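Local coordinates for protein NolR (Sinorhizobium fredii, PDB 4OMZ) that binds DNA as a winged helix-turn-helix transcription factor of the ArsR family and probably regulates nodulation and symbiosis genes in rhizobia, at residues L33-L38 and Y83-D88. Residues are numbered along the deposited sequence; the frame is centred on the assembly and turned at random.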
loop_
_atom_site.group_PDB
_atom_site.type_symbol
_atom_site.label_atom_id
_atom_site.label_comp_id
_atom_site.label_asym_id
_atom_site.label_seq_id
_atom_site.Cartn_x
_atom_site.Cartn_y
_atom_site.Cartn_z
ATOM N N LEU A 33 -11.842 2.114 0.409
ATOM C CA LEU A 33 -13.266 2.145 0.068
ATOM C C LEU A 33 -13.626 3.416 -0.713
ATOM O O LEU A 33 -14.385 3.377 -1.697
ATOM C CB LEU A 33 -14.116 2.035 1.335
ATOM C CG LEU A 33 -13.990 0.706 2.086
ATOM C CD1 LEU A 33 -14.706 0.771 3.422
ATOM C CD2 LEU A 33 -14.525 -0.447 1.248
ATOM N N ILE A 34 -13.074 4.539 -0.259
ATOM C CA ILE A 34 -13.217 5.818 -0.941
ATOM C C ILE A 34 -12.707 5.744 -2.384
ATOM O O ILE A 34 -13.401 6.150 -3.306
ATOM C CB ILE A 34 -12.467 6.940 -0.201
ATOM C CG1 ILE A 34 -13.134 7.234 1.144
ATOM C CG2 ILE A 34 -12.401 8.196 -1.059
ATOM C CD1 ILE A 34 -12.251 7.993 2.115
ATOM N N LEU A 35 -11.494 5.234 -2.575
ATOM C CA LEU A 35 -10.911 5.156 -3.914
ATOM C C LEU A 35 -11.674 4.193 -4.814
ATOM O O LEU A 35 -11.786 4.424 -6.014
ATOM C CB LEU A 35 -9.437 4.736 -3.843
ATOM C CG LEU A 35 -8.448 5.837 -3.463
ATOM C CD1 LEU A 35 -7.097 5.251 -3.133
ATOM C CD2 LEU A 35 -8.331 6.856 -4.580
ATOM N N ASP A 36 -12.197 3.116 -4.235
ATOM C CA ASP A 36 -13.024 2.180 -4.991
ATOM C C ASP A 36 -14.250 2.922 -5.529
ATOM O O ASP A 36 -14.508 2.983 -6.751
ATOM C CB ASP A 36 -13.437 1.005 -4.105
ATOM C CG ASP A 36 -13.683 -0.266 -4.894
ATOM O OD1 ASP A 36 -12.731 -0.757 -5.536
ATOM O OD2 ASP A 36 -14.821 -0.779 -4.867
ATOM N N SER A 37 -14.952 3.570 -4.606
ATOM C CA SER A 37 -16.154 4.303 -4.954
ATOM C C SER A 37 -15.881 5.407 -5.980
ATOM O O SER A 37 -16.617 5.551 -6.952
ATOM C CB SER A 37 -16.773 4.890 -3.689
ATOM O OG SER A 37 -16.912 3.898 -2.691
ATOM N N LEU A 38 -14.809 6.163 -5.774
ATOM C CA LEU A 38 -14.455 7.269 -6.657
ATOM C C LEU A 38 -13.964 6.789 -8.015
ATOM O O LEU A 38 -14.046 7.522 -9.002
ATOM C CB LEU A 38 -13.391 8.147 -6.002
ATOM C CG LEU A 38 -13.883 8.976 -4.819
ATOM C CD1 LEU A 38 -12.832 9.990 -4.394
ATOM C CD2 LEU A 38 -15.181 9.672 -5.194
ATOM N N TYR A 83 -16.052 14.711 -6.446
ATOM C CA TYR A 83 -14.768 14.024 -6.472
ATOM C C TYR A 83 -14.811 12.797 -7.367
ATOM O O TYR A 83 -15.841 12.131 -7.473
ATOM C CB TYR A 83 -14.357 13.612 -5.060
ATOM C CG TYR A 83 -13.812 14.739 -4.217
ATOM C CD1 TYR A 83 -14.660 15.649 -3.599
ATOM C CD2 TYR A 83 -12.445 14.885 -4.027
ATOM C CE1 TYR A 83 -14.158 16.676 -2.818
ATOM C CE2 TYR A 83 -11.936 15.909 -3.253
ATOM C CZ TYR A 83 -12.793 16.801 -2.651
ATOM O OH TYR A 83 -12.277 17.819 -1.880
ATOM N N SER A 84 -13.690 12.504 -8.016
ATOM C CA SER A 84 -13.559 11.266 -8.775
ATOM C C SER A 84 -12.106 10.845 -8.758
ATOM O O SER A 84 -11.256 11.590 -8.285
ATOM C CB SER A 84 -14.057 11.439 -10.213
ATOM O OG SER A 84 -13.414 12.530 -10.847
ATOM N N SER A 85 -11.812 9.647 -9.247
ATOM C CA SER A 85 -10.425 9.264 -9.453
ATOM C C SER A 85 -10.224 8.593 -10.791
ATOM O O SER A 85 -10.855 7.582 -11.095
ATOM C CB SER A 85 -9.934 8.335 -8.349
ATOM O OG SER A 85 -8.559 8.050 -8.539
ATOM N N SER A 86 -9.331 9.165 -11.584
ATOM C CA SER A 86 -8.943 8.580 -12.853
ATOM C C SER A 86 -7.458 8.221 -12.815
ATOM O O SER A 86 -6.796 8.136 -13.849
ATOM C CB SER A 86 -9.262 9.538 -13.994
ATOM O OG SER A 86 -10.657 9.533 -14.257
ATOM N N SER A 87 -6.951 8.014 -11.602
ATOM C CA SER A 87 -5.541 7.719 -11.363
ATOM C C SER A 87 -5.101 6.354 -11.893
ATOM O O SER A 87 -5.603 5.314 -11.462
ATOM C CB SER A 87 -5.246 7.795 -9.863
ATOM O OG SER A 87 -3.956 7.286 -9.569
ATOM N N ASP A 88 -4.151 6.357 -12.819
ATOM C CA ASP A 88 -3.627 5.107 -13.353
ATOM C C ASP A 88 -2.959 4.269 -12.253
ATOM O O ASP A 88 -3.080 3.042 -12.233
ATOM C CB ASP A 88 -2.647 5.382 -14.490
ATOM C CG ASP A 88 -1.971 4.123 -14.987
ATOM O OD1 ASP A 88 -2.603 3.381 -15.766
ATOM O OD2 ASP A 88 -0.807 3.881 -14.603
#
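In the winged helix-turn-helix fold of the ArsR family, the wing's return strand 80-84 runs past the C-terminal part of helix 29-40, and Leu-38 supplies most of the helix side of this buried contact. The nearest CA atoms are those of Leu-38 and Ser-84, 4.6 Å apart. One hydrogen bond joins the two segments: Ser-85 N donates to Leu-38 O over 3.1 Å with an N-H...O angle of 154°, although the donor stands 63° above the carbonyl plane. With CG anti to its carbonyl carbon (chi1 -71°), the Leu-38 side chain extends alongside that of Tyr-83, pointing the same way; its methyls divide Tyr-83 between them, CD1 lying 4.0 Å from Tyr-83 CB and CD2 packing against Tyr-83 O. At Ser-85, CB approaches Leu-38 CB at 4.2 Å; OG, at 4.1 Å from Leu-35 CD2, is hydrogen-bonded to Leu-71 O, which satisfies this buried hydroxyl next to an apolar methyl. Backbone bonds tie Tyr-83 to Met-43 and Ser-84 to Ser-73, placing 80-84 between the other two strands of the sheet. Leu-48 of helix 45-51 also packs on Leu-38, and Leu-63 of helix 56-68 on Tyr-83; beyond Ser-87, the N-cap, helix 88-101 begins.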